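Local coordinates for protein alginate lyase, family PL7 (Zobellia galactanivorans, PDB 3ZPY) that probably cleaves the brown-algal polysaccharide alginate, being the catalytic domain of a marine bacterial lyase of family PL7, at residues M99-Q104 and V238-L243; V103-L108 and Y176-T181; V155-S160 and Q171-Y176; T181-L186 and F196-S201. All blocks are in the same frame, centred on the assembly; numbering follows the deposited sequence. Where two conformers were deposited one is given.

Interaction 1: residues M99-Q104 and V238-L243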
loop_
_atom_site.group_PDB
_atom_site.type_symbol
_atom_site.label_atom_id
_atom_site.label_comp_id
_atom_site.label_asym_id
_atom_site.label_seq_id
_atom_site.Cartn_x
_atom_site.Cartn_y
_atom_site.Cartn_z
ATOM N N MET A 99 2.251 11.096 5.283
ATOM C CA MET A 99 3.206 10.132 4.825
ATOM C C MET A 99 3.753 10.634 3.555
ATOM O O MET A 99 3.015 11.001 2.651
ATOM C CB MET A 99 2.561 8.759 4.618
ATOM C CG MET A 99 3.552 7.758 4.054
ATOM S SD MET A 99 2.890 6.039 4.041
ATOM C CE MET A 99 1.543 6.152 2.824
ATOM N N GLU A 100 5.108 10.729 3.490
ATOM C CA GLU A 100 5.795 11.081 2.209
ATOM C C GLU A 100 6.615 9.890 1.736
ATOM O O GLU A 100 7.256 9.200 2.523
ATOM C CB GLU A 100 6.707 12.245 2.429
ATOM C CG GLU A 100 5.950 13.534 2.710
ATOM C CD GLU A 100 6.832 14.679 3.128
ATOM O OE1 GLU A 100 7.286 14.577 4.288
ATOM O OE2 GLU A 100 7.086 15.559 2.334
ATOM N N TRP A 101 6.540 9.634 0.432
ATOM C CA TRP A 101 7.360 8.564 -0.164
ATOM C C TRP A 101 7.535 8.817 -1.604
ATOM O O TRP A 101 6.669 9.392 -2.277
ATOM C CB TRP A 101 6.711 7.182 0.089
ATOM C CG TRP A 101 5.441 6.799 -0.595
ATOM C CD1 TRP A 101 5.333 5.715 -1.482
ATOM C CD2 TRP A 101 4.109 7.359 -0.496
ATOM N NE1 TRP A 101 4.063 5.581 -1.914
ATOM C CE2 TRP A 101 3.253 6.539 -1.355
ATOM C CE3 TRP A 101 3.538 8.386 0.232
ATOM C CZ2 TRP A 101 1.859 6.808 -1.465
ATOM C CZ3 TRP A 101 2.174 8.641 0.111
ATOM C CH2 TRP A 101 1.365 7.890 -0.754
ATOM N N THR A 102 8.655 8.376 -2.120
ATOM C CA THR A 102 8.978 8.538 -3.521
ATOM C C THR A 102 8.764 7.170 -4.115
ATOM O O THR A 102 9.333 6.168 -3.639
ATOM C CB THR A 102 10.456 9.032 -3.640
ATOM O OG1 THR A 102 10.532 10.318 -3.034
ATOM C CG2 THR A 102 10.918 9.115 -5.126
ATOM N N VAL A 103 8.039 7.151 -5.176
ATOM C CA VAL A 103 7.530 5.789 -5.671
ATOM C C VAL A 103 7.653 5.712 -7.187
ATOM O O VAL A 103 7.549 6.720 -7.920
ATOM C CB VAL A 103 6.031 5.609 -5.239
ATOM C CG1 VAL A 103 5.059 6.546 -6.016
ATOM C CG2 VAL A 103 5.584 4.145 -5.390
ATOM N N GLN A 104 7.822 4.462 -7.644
ATOM C CA GLN A 104 7.416 4.082 -9.007
ATOM C C GLN A 104 6.639 2.790 -8.981
ATOM O O GLN A 104 6.746 1.994 -8.027
ATOM C CB GLN A 104 8.604 3.845 -9.903
ATOM C CG GLN A 104 9.648 4.996 -10.007
ATOM C CD GLN A 104 10.562 4.764 -11.160
ATOM O OE1 GLN A 104 10.562 3.625 -11.748
ATOM N NE2 GLN A 104 11.347 5.752 -11.531
ATOM N N VAL A 238 6.176 -2.473 -7.153
ATOM C CA VAL A 238 6.201 -1.113 -6.624
ATOM C C VAL A 238 7.592 -0.940 -6.012
ATOM O O VAL A 238 8.147 -1.845 -5.372
ATOM C CB VAL A 238 5.151 -0.871 -5.531
ATOM C CG1 VAL A 238 5.329 0.497 -4.929
ATOM C CG2 VAL A 238 3.734 -1.101 -6.042
ATOM N N ARG A 239 8.224 0.202 -6.222
ATOM C CA ARG A 239 9.495 0.462 -5.566
ATOM C C ARG A 239 9.436 1.860 -4.874
ATOM O O ARG A 239 8.855 2.806 -5.414
ATOM C CB ARG A 239 10.657 0.294 -6.546
ATOM C CG ARG A 239 10.720 1.256 -7.723
ATOM C CD ARG A 239 11.905 0.906 -8.597
ATOM N NE ARG A 239 12.055 1.754 -9.724
ATOM C CZ ARG A 239 13.018 1.613 -10.616
ATOM N NH1 ARG A 239 13.969 0.686 -10.436
ATOM N NH2 ARG A 239 12.942 2.344 -11.719
ATOM N N ILE A 240 10.029 1.933 -3.661
ATOM C CA ILE A 240 9.885 3.103 -2.785
ATOM C C ILE A 240 11.266 3.536 -2.277
ATOM O O ILE A 240 12.141 2.688 -1.948
ATOM C CB ILE A 240 8.896 2.782 -1.605
ATOM C CG1 ILE A 240 7.555 2.353 -2.171
ATOM C CG2 ILE A 240 8.805 3.914 -0.608
ATOM C CD1 ILE A 240 6.512 1.782 -1.186
ATOM N N LYS A 241 11.384 4.846 -2.122
ATOM C CA LYS A 241 12.516 5.390 -1.348
ATOM C C LYS A 241 12.052 6.661 -0.643
ATOM O O LYS A 241 10.922 7.129 -0.865
ATOM C CB LYS A 241 13.722 5.724 -2.234
ATOM C CG LYS A 241 13.530 6.720 -3.331
ATOM C CD LYS A 241 14.779 6.749 -4.236
ATOM C CE LYS A 241 14.567 7.762 -5.300
ATOM N NZ LYS A 241 15.823 7.950 -6.109
ATOM N N ASN A 242 12.897 7.282 0.198
ATOM C CA ASN A 242 12.627 8.555 0.821
ATOM C C ASN A 242 11.286 8.536 1.573
ATOM O O ASN A 242 10.426 9.443 1.347
ATOM C CB ASN A 242 12.602 9.700 -0.256
ATOM C CG ASN A 242 13.891 9.861 -0.937
ATOM O OD1 ASN A 242 14.904 9.373 -0.488
ATOM N ND2 ASN A 242 13.793 10.384 -2.157
ATOM N N LEU A 243 11.067 7.511 2.390
ATOM C CA LEU A 243 9.832 7.299 3.139
ATOM C C LEU A 243 9.961 8.000 4.489
ATOM O O LEU A 243 10.919 7.787 5.220
ATOM C CB LEU A 243 9.705 5.787 3.402
ATOM C CG LEU A 243 8.488 5.385 4.282
ATOM C CD1 LEU A 243 7.110 5.780 3.766
ATOM C CD2 LEU A 243 8.524 3.877 4.486
HETATM O O HOH W 1 9.525 11.277 -0.594
#

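Interaction 2: residues V103-L108 and Y176-T181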
loop_
_atom_site.group_PDB
_atom_site.type_symbol
_atom_site.label_atom_id
_atom_site.label_comp_id
_atom_site.label_asym_id
_atom_site.label_seq_id
_atom_site.Cartn_x
_atom_site.Cartn_y
_atom_site.Cartn_z
ATOM N N VAL A 103 8.039 7.151 -5.176
ATOM C CA VAL A 103 7.530 5.789 -5.671
ATOM C C VAL A 103 7.653 5.712 -7.187
ATOM O O VAL A 103 7.549 6.720 -7.920
ATOM C CB VAL A 103 6.031 5.609 -5.239
ATOM C CG1 VAL A 103 5.059 6.546 -6.016
ATOM C CG2 VAL A 103 5.584 4.145 -5.390
ATOM N N GLN A 104 7.822 4.462 -7.644
ATOM C CA GLN A 104 7.416 4.082 -9.007
ATOM C C GLN A 104 6.639 2.790 -8.981
ATOM O O GLN A 104 6.746 1.994 -8.027
ATOM C CB GLN A 104 8.604 3.845 -9.903
ATOM C CG GLN A 104 9.648 4.996 -10.007
ATOM C CD GLN A 104 10.562 4.764 -11.160
ATOM O OE1 GLN A 104 10.562 3.625 -11.748
ATOM N NE2 GLN A 104 11.347 5.752 -11.531
ATOM N N VAL A 105 5.802 2.653 -10.004
ATOM C CA VAL A 105 5.146 1.360 -10.226
ATOM C C VAL A 105 5.802 0.880 -11.528
ATOM O O VAL A 105 5.736 1.609 -12.548
ATOM C CB VAL A 105 3.619 1.412 -10.259
ATOM C CG1 VAL A 105 3.073 0.010 -10.575
ATOM C CG2 VAL A 105 3.085 2.033 -8.969
ATOM N N ASN A 106 6.375 -0.346 -11.518
ATOM C CA ASN A 106 7.051 -0.841 -12.635
ATOM C C ASN A 106 6.277 -1.930 -13.413
ATOM O O ASN A 106 6.681 -2.271 -14.487
ATOM C CB ASN A 106 8.386 -1.432 -12.178
ATOM C CG ASN A 106 9.271 -0.356 -11.491
ATOM O OD1 ASN A 106 9.637 0.640 -12.128
ATOM N ND2 ASN A 106 9.453 -0.474 -10.183
ATOM N N GLN A 107 5.187 -2.476 -12.860
ATOM C CA GLN A 107 4.474 -3.564 -13.493
ATOM C C GLN A 107 3.141 -3.667 -12.788
ATOM O O GLN A 107 3.092 -3.608 -11.554
ATOM C CB GLN A 107 5.234 -4.915 -13.244
ATOM C CG GLN A 107 4.613 -6.103 -13.942
ATOM C CD GLN A 107 4.828 -6.218 -15.452
ATOM O OE1 GLN A 107 5.713 -5.698 -16.025
ATOM N NE2 GLN A 107 4.064 -7.026 -16.041
ATOM N N LEU A 108 2.079 -3.852 -13.587
ATOM C CA LEU A 108 0.726 -4.134 -13.049
ATOM C C LEU A 108 0.432 -5.625 -13.221
ATOM O O LEU A 108 0.931 -6.294 -14.156
ATOM C CB LEU A 108 -0.353 -3.359 -13.820
ATOM C CG LEU A 108 -0.249 -1.856 -13.596
ATOM C CD1 LEU A 108 -1.288 -1.165 -14.459
ATOM C CD2 LEU A 108 -0.250 -1.467 -12.143
ATOM N N TYR A 176 -0.645 9.792 -15.747
ATOM C CA TYR A 176 0.357 9.143 -14.961
ATOM C C TYR A 176 1.094 8.057 -15.805
ATOM O O TYR A 176 0.616 7.637 -16.886
ATOM C CB TYR A 176 -0.231 8.560 -13.649
ATOM C CG TYR A 176 -0.711 9.706 -12.777
ATOM C CD1 TYR A 176 -1.970 10.330 -12.997
ATOM C CD2 TYR A 176 0.142 10.231 -11.780
ATOM C CE1 TYR A 176 -2.343 11.468 -12.282
ATOM C CE2 TYR A 176 -0.257 11.281 -11.021
ATOM C CZ TYR A 176 -1.504 11.874 -11.278
ATOM O OH TYR A 176 -1.847 12.994 -10.527
ATOM N N SER A 177 2.182 7.553 -15.247
ATOM C CA SER A 177 2.888 6.490 -16.025
ATOM C C SER A 177 3.649 5.576 -15.138
ATOM O O SER A 177 4.074 5.916 -14.046
ATOM C CB SER A 177 3.655 6.900 -17.276
ATOM O OG SER A 177 4.645 7.733 -16.861
ATOM N N LEU A 178 3.870 4.366 -15.689
ATOM C CA LEU A 178 4.762 3.392 -15.104
ATOM C C LEU A 178 6.237 3.853 -15.275
ATOM O O LEU A 178 6.547 4.597 -16.176
ATOM C CB LEU A 178 4.594 2.022 -15.722
ATOM C CG LEU A 178 3.177 1.460 -15.521
ATOM C CD1 LEU A 178 3.048 0.031 -16.055
ATOM C CD2 LEU A 178 2.687 1.465 -14.066
ATOM N N ASP A 179 7.134 3.297 -14.443
ATOM C CA ASP A 179 8.566 3.585 -14.472
ATOM C C ASP A 179 8.815 5.042 -14.424
ATOM O O ASP A 179 9.800 5.500 -14.953
ATOM C CB ASP A 179 9.125 3.007 -15.775
ATOM C CG ASP A 179 8.913 1.490 -15.890
ATOM O OD1 ASP A 179 9.030 0.768 -14.899
ATOM O OD2 ASP A 179 8.486 1.027 -17.006
ATOM N N THR A 180 8.124 5.785 -13.560
ATOM C CA THR A 180 8.148 7.216 -13.464
ATOM C C THR A 180 8.118 7.600 -12.019
ATOM O O THR A 180 7.226 7.163 -11.265
ATOM C CB THR A 180 7.001 7.878 -14.197
ATOM O OG1 THR A 180 7.099 7.560 -15.586
ATOM C CG2 THR A 180 7.011 9.375 -14.053
ATOM N N THR A 181 9.064 8.395 -11.568
ATOM C CA THR A 181 9.184 8.747 -10.125
ATOM C C THR A 181 8.156 9.802 -9.797
ATOM O O THR A 181 8.040 10.864 -10.457
ATOM C CB THR A 181 10.608 9.276 -9.921
ATOM O OG1 THR A 181 11.383 8.109 -10.057
ATOM C CG2 THR A 181 10.768 9.843 -8.482
HETATM O O HOH W 2 12.493 5.244 -14.263
HETATM O O HOH W 3 5.581 5.047 -11.837
#

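Interaction 3: residues V155-S160 and Q171-Y176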
loop_
_atom_site.group_PDB
_atom_site.type_symbol
_atom_site.label_atom_id
_atom_site.label_comp_id
_atom_site.label_asym_id
_atom_site.label_seq_id
_atom_site.Cartn_x
_atom_site.Cartn_y
_atom_site.Cartn_z
ATOM N N VAL A 155 -0.956 5.195 -17.359
ATOM C CA VAL A 155 -1.957 4.642 -16.439
ATOM C C VAL A 155 -2.758 5.778 -15.844
ATOM O O VAL A 155 -2.402 6.999 -15.997
ATOM C CB VAL A 155 -1.219 3.831 -15.303
ATOM C CG1 VAL A 155 -0.474 2.627 -15.861
ATOM C CG2 VAL A 155 -0.271 4.720 -14.501
ATOM N N LYS A 156 -3.791 5.398 -15.116
ATOM C CA LYS A 156 -4.501 6.442 -14.338
ATOM C C LYS A 156 -4.251 6.300 -12.855
ATOM O O LYS A 156 -4.131 5.174 -12.325
ATOM C CB LYS A 156 -5.999 6.391 -14.611
ATOM C CG LYS A 156 -6.328 6.770 -16.050
ATOM C CD LYS A 156 -7.848 6.687 -16.235
ATOM C CE LYS A 156 -8.208 7.093 -17.644
ATOM N NZ LYS A 156 -9.685 7.275 -17.765
ATOM N N LEU A 157 -4.132 7.443 -12.165
ATOM C CA LEU A 157 -4.223 7.463 -10.752
ATOM C C LEU A 157 -5.698 7.166 -10.388
ATOM O O LEU A 157 -6.633 7.831 -10.888
ATOM C CB LEU A 157 -3.799 8.839 -10.225
ATOM C CG LEU A 157 -3.890 9.062 -8.761
ATOM C CD1 LEU A 157 -2.897 8.261 -7.913
ATOM C CD2 LEU A 157 -3.838 10.552 -8.432
ATOM N N LYS A 158 -5.908 6.273 -9.420
ATOM C CA LYS A 158 -7.308 5.963 -8.977
ATOM C C LYS A 158 -7.324 6.067 -7.469
ATOM O O LYS A 158 -6.506 5.430 -6.802
ATOM C CB LYS A 158 -7.738 4.588 -9.465
ATOM C CG LYS A 158 -9.132 4.262 -9.070
ATOM C CD LYS A 158 -9.621 3.034 -9.854
ATOM C CE LYS A 158 -11.098 2.764 -9.515
ATOM N NZ LYS A 158 -11.593 1.596 -10.358
ATOM N N ILE A 159 -8.295 6.861 -6.958
ATOM C CA ILE A 159 -8.435 7.062 -5.519
ATOM C C ILE A 159 -9.655 6.298 -5.052
ATOM O O ILE A 159 -10.780 6.641 -5.449
ATOM C CB ILE A 159 -8.565 8.535 -5.221
ATOM C CG1 ILE A 159 -7.310 9.337 -5.794
ATOM C CG2 ILE A 159 -8.679 8.722 -3.698
ATOM C CD1 ILE A 159 -6.009 8.904 -5.241
ATOM N N SER A 160 -9.391 5.280 -4.241
ATOM C CA SER A 160 -10.501 4.406 -3.764
ATOM C C SER A 160 -10.455 4.409 -2.224
ATOM O O SER A 160 -9.818 5.256 -1.634
ATOM C CB SER A 160 -10.298 3.010 -4.359
ATOM O OG SER A 160 -10.476 3.011 -5.766
ATOM N N GLN A 171 -12.528 7.838 -7.837
ATOM C CA GLN A 171 -12.183 8.964 -8.763
ATOM C C GLN A 171 -10.881 8.574 -9.457
ATOM O O GLN A 171 -9.965 7.951 -8.886
ATOM C CB GLN A 171 -11.969 10.264 -8.015
ATOM C CG GLN A 171 -13.280 10.744 -7.414
ATOM C CD GLN A 171 -13.177 12.066 -6.691
ATOM O OE1 GLN A 171 -12.346 12.883 -7.051
ATOM N NE2 GLN A 171 -14.013 12.294 -5.719
ATOM N N THR A 172 -10.810 8.897 -10.744
ATOM C CA THR A 172 -9.623 8.612 -11.539
ATOM C C THR A 172 -9.104 9.900 -12.215
ATOM O O THR A 172 -9.837 10.822 -12.501
ATOM C CB THR A 172 -9.853 7.554 -12.649
ATOM O OG1 THR A 172 -10.873 8.031 -13.555
ATOM C CG2 THR A 172 -10.253 6.196 -12.030
ATOM N N PHE A 173 -7.815 9.854 -12.494
ATOM C CA PHE A 173 -7.077 11.006 -13.027
ATOM C C PHE A 173 -6.097 10.537 -14.079
ATOM O O PHE A 173 -5.233 9.673 -13.804
ATOM C CB PHE A 173 -6.358 11.768 -11.886
ATOM C CG PHE A 173 -7.285 12.162 -10.797
ATOM C CD1 PHE A 173 -7.930 13.394 -10.867
ATOM C CD2 PHE A 173 -7.538 11.332 -9.645
ATOM C CE1 PHE A 173 -8.910 13.754 -9.919
ATOM C CE2 PHE A 173 -8.517 11.684 -8.733
ATOM C CZ PHE A 173 -9.133 12.949 -8.793
ATOM N N SER A 174 -6.202 11.130 -15.289
ATOM C CA SER A 174 -5.211 10.822 -16.354
ATOM C C SER A 174 -3.815 11.413 -16.193
ATOM O O SER A 174 -3.630 12.363 -15.428
ATOM C CB SER A 174 -5.820 11.206 -17.694
ATOM O OG SER A 174 -7.109 10.580 -17.767
ATOM N N GLY A 175 -2.880 10.862 -16.983
ATOM C CA GLY A 175 -1.590 11.507 -17.199
ATOM C C GLY A 175 -0.490 10.975 -16.292
ATOM O O GLY A 175 0.540 11.609 -16.146
ATOM N N TYR A 176 -0.645 9.792 -15.747
ATOM C CA TYR A 176 0.357 9.143 -14.961
ATOM C C TYR A 176 1.094 8.057 -15.805
ATOM O O TYR A 176 0.616 7.637 -16.886
ATOM C CB TYR A 176 -0.231 8.560 -13.649
ATOM C CG TYR A 176 -0.711 9.706 -12.777
ATOM C CD1 TYR A 176 -1.970 10.330 -12.997
ATOM C CD2 TYR A 176 0.142 10.231 -11.780
ATOM C CE1 TYR A 176 -2.343 11.468 -12.282
ATOM C CE2 TYR A 176 -0.257 11.281 -11.021
ATOM C CZ TYR A 176 -1.504 11.874 -11.278
ATOM O OH TYR A 176 -1.847 12.994 -10.527
HETATM O O HOH W 4 -2.816 8.553 -18.139
HETATM O O HOH W 5 -9.993 9.819 -15.771
#

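Interaction 4: residues T181-L186 and F196-S201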
loop_
_atom_site.group_PDB
_atom_site.type_symbol
_atom_site.label_atom_id
_atom_site.label_comp_id
_atom_site.label_asym_id
_atom_site.label_seq_id
_atom_site.Cartn_x
_atom_site.Cartn_y
_atom_site.Cartn_z
ATOM N N THR A 181 9.064 8.395 -11.568
ATOM C CA THR A 181 9.184 8.747 -10.125
ATOM C C THR A 181 8.156 9.802 -9.797
ATOM O O THR A 181 8.040 10.864 -10.457
ATOM C CB THR A 181 10.608 9.276 -9.921
ATOM O OG1 THR A 181 11.383 8.109 -10.057
ATOM C CG2 THR A 181 10.768 9.843 -8.482
ATOM N N TYR A 182 7.437 9.516 -8.698
ATOM C CA TYR A 182 6.507 10.533 -8.130
ATOM C C TYR A 182 6.916 10.704 -6.669
ATOM O O TYR A 182 7.050 9.721 -5.918
ATOM C CB TYR A 182 5.059 10.039 -8.185
ATOM C CG TYR A 182 4.609 9.922 -9.581
ATOM C CD1 TYR A 182 4.194 11.035 -10.311
ATOM C CD2 TYR A 182 4.601 8.642 -10.214
ATOM C CE1 TYR A 182 3.768 10.915 -11.620
ATOM C CE2 TYR A 182 4.238 8.493 -11.569
ATOM C CZ TYR A 182 3.785 9.636 -12.236
ATOM O OH TYR A 182 3.370 9.514 -13.535
ATOM N N ASN A 183 7.043 11.959 -6.273
ATOM C CA ASN A 183 7.136 12.284 -4.852
ATOM C C ASN A 183 5.757 12.490 -4.244
ATOM O O ASN A 183 5.075 13.493 -4.603
ATOM C CB ASN A 183 7.979 13.535 -4.616
ATOM C CG ASN A 183 9.413 13.345 -5.123
ATOM O OD1 ASN A 183 10.069 12.315 -4.785
ATOM N ND2 ASN A 183 9.925 14.296 -5.907
ATOM N N CYS A 184 5.290 11.531 -3.423
ATOM C CA CYS A 184 3.882 11.506 -2.977
ATOM C C CYS A 184 3.823 12.037 -1.571
ATOM O O CYS A 184 4.737 11.800 -0.760
ATOM C CB CYS A 184 3.360 10.059 -2.947
ATOM S SG CYS A 184 3.488 9.177 -4.497
ATOM N N LYS A 185 2.755 12.784 -1.261
ATOM C CA LYS A 185 2.524 13.287 0.086
ATOM C C LYS A 185 1.043 13.061 0.376
ATOM O O LYS A 185 0.195 13.690 -0.272
ATOM C CB LYS A 185 2.940 14.758 0.173
ATOM C CG LYS A 185 2.770 15.355 1.581
ATOM C CD LYS A 185 3.421 16.720 1.742
ATOM C CE LYS A 185 2.825 17.801 0.919
ATOM N NZ LYS A 185 3.219 19.204 1.311
ATOM N N LEU A 186 0.746 12.221 1.354
ATOM C CA LEU A 186 -0.652 11.851 1.729
ATOM C C LEU A 186 -0.890 12.436 3.107
ATOM O O LEU A 186 -0.142 12.156 4.063
ATOM C CB LEU A 186 -0.720 10.347 1.710
ATOM C CG LEU A 186 -2.114 9.773 1.952
ATOM C CD1 LEU A 186 -3.083 10.245 0.882
ATOM C CD2 LEU A 186 -2.018 8.239 2.007
ATOM N N PHE A 196 -0.869 14.793 -2.571
ATOM C CA PHE A 196 -0.045 15.614 -3.443
ATOM C C PHE A 196 0.877 14.667 -4.232
ATOM O O PHE A 196 1.415 13.671 -3.701
ATOM C CB PHE A 196 0.865 16.588 -2.643
ATOM C CG PHE A 196 0.112 17.633 -1.805
ATOM C CD1 PHE A 196 -0.416 17.301 -0.529
ATOM C CD2 PHE A 196 0.123 18.956 -2.172
ATOM C CE1 PHE A 196 -1.153 18.264 0.190
ATOM C CE2 PHE A 196 -0.578 19.919 -1.477
ATOM C CZ PHE A 196 -1.169 19.572 -0.291
ATOM N N MET A 197 1.153 15.024 -5.516
ATOM C CA MET A 197 2.046 14.251 -6.366
ATOM C C MET A 197 2.964 15.281 -6.984
ATOM O O MET A 197 2.464 16.216 -7.636
ATOM C CB MET A 197 1.265 13.518 -7.463
ATOM C CG MET A 197 0.410 12.353 -6.984
ATOM S SD MET A 197 1.354 11.035 -6.127
ATOM C CE MET A 197 1.566 9.780 -7.411
ATOM N N ASN A 198 4.293 15.116 -6.766
ATOM C CA ASN A 198 5.255 16.080 -7.283
ATOM C C ASN A 198 4.900 17.510 -6.962
ATOM O O ASN A 198 5.115 18.399 -7.784
ATOM C CB ASN A 198 5.513 15.904 -8.790
ATOM C CG ASN A 198 6.201 14.592 -9.079
ATOM O OD1 ASN A 198 6.770 14.013 -8.189
ATOM N ND2 ASN A 198 6.093 14.108 -10.319
ATOM N N GLY A 199 4.332 17.672 -5.754
ATOM C CA GLY A 199 4.018 19.023 -5.224
ATOM C C GLY A 199 2.648 19.606 -5.566
ATOM O O GLY A 199 2.295 20.699 -5.097
ATOM N N SER A 200 1.891 18.922 -6.412
ATOM C CA SER A 200 0.568 19.401 -6.767
ATOM C C SER A 200 -0.511 18.611 -5.969
ATOM O O SER A 200 -0.454 17.390 -5.912
ATOM C CB SER A 200 0.325 19.109 -8.293
ATOM O OG SER A 200 1.117 19.881 -9.210
ATOM N N SER A 201 -1.451 19.349 -5.412
ATOM C CA SER A 201 -2.625 18.626 -4.836
ATOM C C SER A 201 -3.450 18.047 -5.974
ATOM O O SER A 201 -4.048 18.783 -6.779
ATOM C CB SER A 201 -3.470 19.559 -4.011
ATOM O OG SER A 201 -4.636 18.902 -3.593
HETATM O O HOH W 6 4.026 15.868 -3.552
#

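Interaction 1: residues M99-Q104 and V238-L243
Gln104 and Arg239 lie side by side and point the same way, on the face of the sheet that also carries Thr102 and Lys241. Arg239, extended from CG to NE, turns the edge of its guanidinium to the amide: NH2 donates to Gln104 OE1 at 2.7 Å, and NE adds a weak bond to the same oxygen. The amide and guanidinium planes stand 63° apart, and NH2 comes in above the plane of the amide carbonyl, although OE1 lies in the guanidinium plane. NH1 is hydrogen-bonded to Tyr59 OH, and Trp57 provides a cation-pi partner. Replacing Arg239 by alanine removes both donors, and the Gln104 amide would probably be less firmly held on that side. Thr102 CG2 crosses the lysine chain 3.9 Å from Lys241 CE, whose NZ runs on to a salt bridge with Glu56. Thr102 OG1, bonded mainly to Asn183, shares a water with Asn242 O. On the other face Val103 CG2 meets Val238 CG1 at 3.7 Å, and Ile240 CG2 sits at the edge of the Trp101 indole. Paired backbone bonds join Thr102 to Lys241 and Gln104 to Arg239, antiparallel pairing that lasts until the chain turns a corner at Asn242, inside one sheet of the beta-jelly roll of PL7 lyases.

Interaction 2: residues V103-L108 and Y176-T181
Gln104 sets CG beside its own backbone N (chi1 -54°) and then runs out extended, which carries its amide over to Thr181. Leu178 makes a similar first turn (chi1 -61°) and sends CD2 across to Val105. At the first of these meetings Gln104 NE2 donates to Thr181 OG1 over 2.8 Å, almost straight at 174° and with the hydroxyl oxygen in the amide plane. NE2 also donates a hydrogen bond to a water, which donates in turn to Asp179 O, and OE1 is held by Arg239, so several bonds fix the rotation of this buried amide. At the second, Leu178 CD2 lies 3.8 Å from Val105 CG1. Between them the backbone takes part: Asp179 N donates to Val105 O at 2.9 Å, while the N-H of Val105 is answered by a water. That water in turn donates to Ser177 O and Thr180 O, so it bridges the strand and the turn where their backbones do not bond directly. At the start of the turn, Ser177 OG and Thr180 OG1 are hydrogen-bonded at 2.8 Å. The turn leads from strand 171-177, in one sheet, to strand 182-189, which pairs with strand 96-107 in the other. Val105 also packs on strand 117-125, and Leu178 touches Val155 of strand 154-160.

Interaction 3: residues V155-S160 and Q171-Y176
Leu157 CB lies over one face of the Tyr176 ring, a CH-pi contact with the carbon 3.8 Å from the ring centroid, within an antiparallel strand pair interrupted by a beta bulge. Leu157 CG stands anti to the backbone N (chi1 177°), and with chi2 at 68° CD2 lies between the two aromatics, 4.0 Å from Phe173 CD2. Ile159 CG1 approaches the same phenylalanine at its ring edge. On the other face of the sheet, the Thr172 methyl CG2 runs alongside Lys158, 3.7 Å from its CG, and a water joins Thr172 OG1 to Lys156 NZ. The backbone sets this register: Leu157 and Phe173 bond in both directions, as do Ile159 and Gln171. One step further the register slips, for Lys156 alone separates Leu157 from Val155 while Ser174 and Gly175 separate Phe173 from Tyr176. At the backbone angles of Gly175 a CB would run into the carbonyl O of Ser174, which calls for glycine. Farther out, strand 138-146 pairs with the other side of strand 154-160, and Val202 and Phe203 of strand 200-206, from the second sheet, cover Leu157, Tyr176 and Ile159. At the bulge the direct bond from Tyr176 N to Val155 O is weak, and a water donates to Val155 O at 2.7 Å while accepting from Gly175 N.

Interaction 4: residues T181-L186 and F196-S201
Asn183 and Asn198 join the two strands of a beta hairpin, 182-189 and 192-197, just where a type I' turn from Met197 to Ser200 leads into the next strand. Their link is close: Asn198 OD1 accepts from Asn183 N at 2.8 Å, and Asn198 N returns a bond to Asn183 O, so a side-chain amide takes the place of a backbone carbonyl at the end of the ladder. The Asn198 amide lies only 20° from the plane of the Tyr182 ring, with ND2 3.6 Å from Tyr182 CD1. Cys184 and Met197 form a non-hydrogen-bonded pair on the buried face; Met197 has two conformers, so the packing of its CE on Tyr182 CB is less certain. Tyr182 OH bonds to Ser177 N and its ring meets that of Tyr176; an alanine here would probably leave Ser177 N without that acceptor and open a gap beside the Asn198 amide. The exposed turn end is looser: a water bridges Asn183 O and Gly199 N, while Asn183 OD1 turns to Thr102. On the more solvent-exposed face Lys185 and Phe196, hydrogen-bonded in both directions through their backbones, run side by side, the lysine bending at chi3 (65°) over the ring. CE lies over one face of the ring, offset toward its rim, 3.6 Å from Phe196 CD1, and Lys185 NZ stands 4.4 Å from the Phe196 ring centroid in a cation-pi contact.

All four contacts lie in one beta-sandwich domain. Interactions 1 and 4 belong to the seven-stranded sheet, in the order 235-247, 96-107, 182-189, 192-197, and their centres are about 10 Å apart. Interaction 3 lies in the other sheet, about 18 Å from interaction 1 between centres. Interaction 2 spans the two: it shares Val103 and Gln104 with interaction 1, Tyr176 with interaction 3 and Thr181 with interaction 4. Along the chain, interaction 3 is nested within the loop closed by interaction 2, and interaction 4 follows. Interaction 1, starting from the same strand as interaction 2, brings a strand near the C-terminus beside one more than 130 residues earlier.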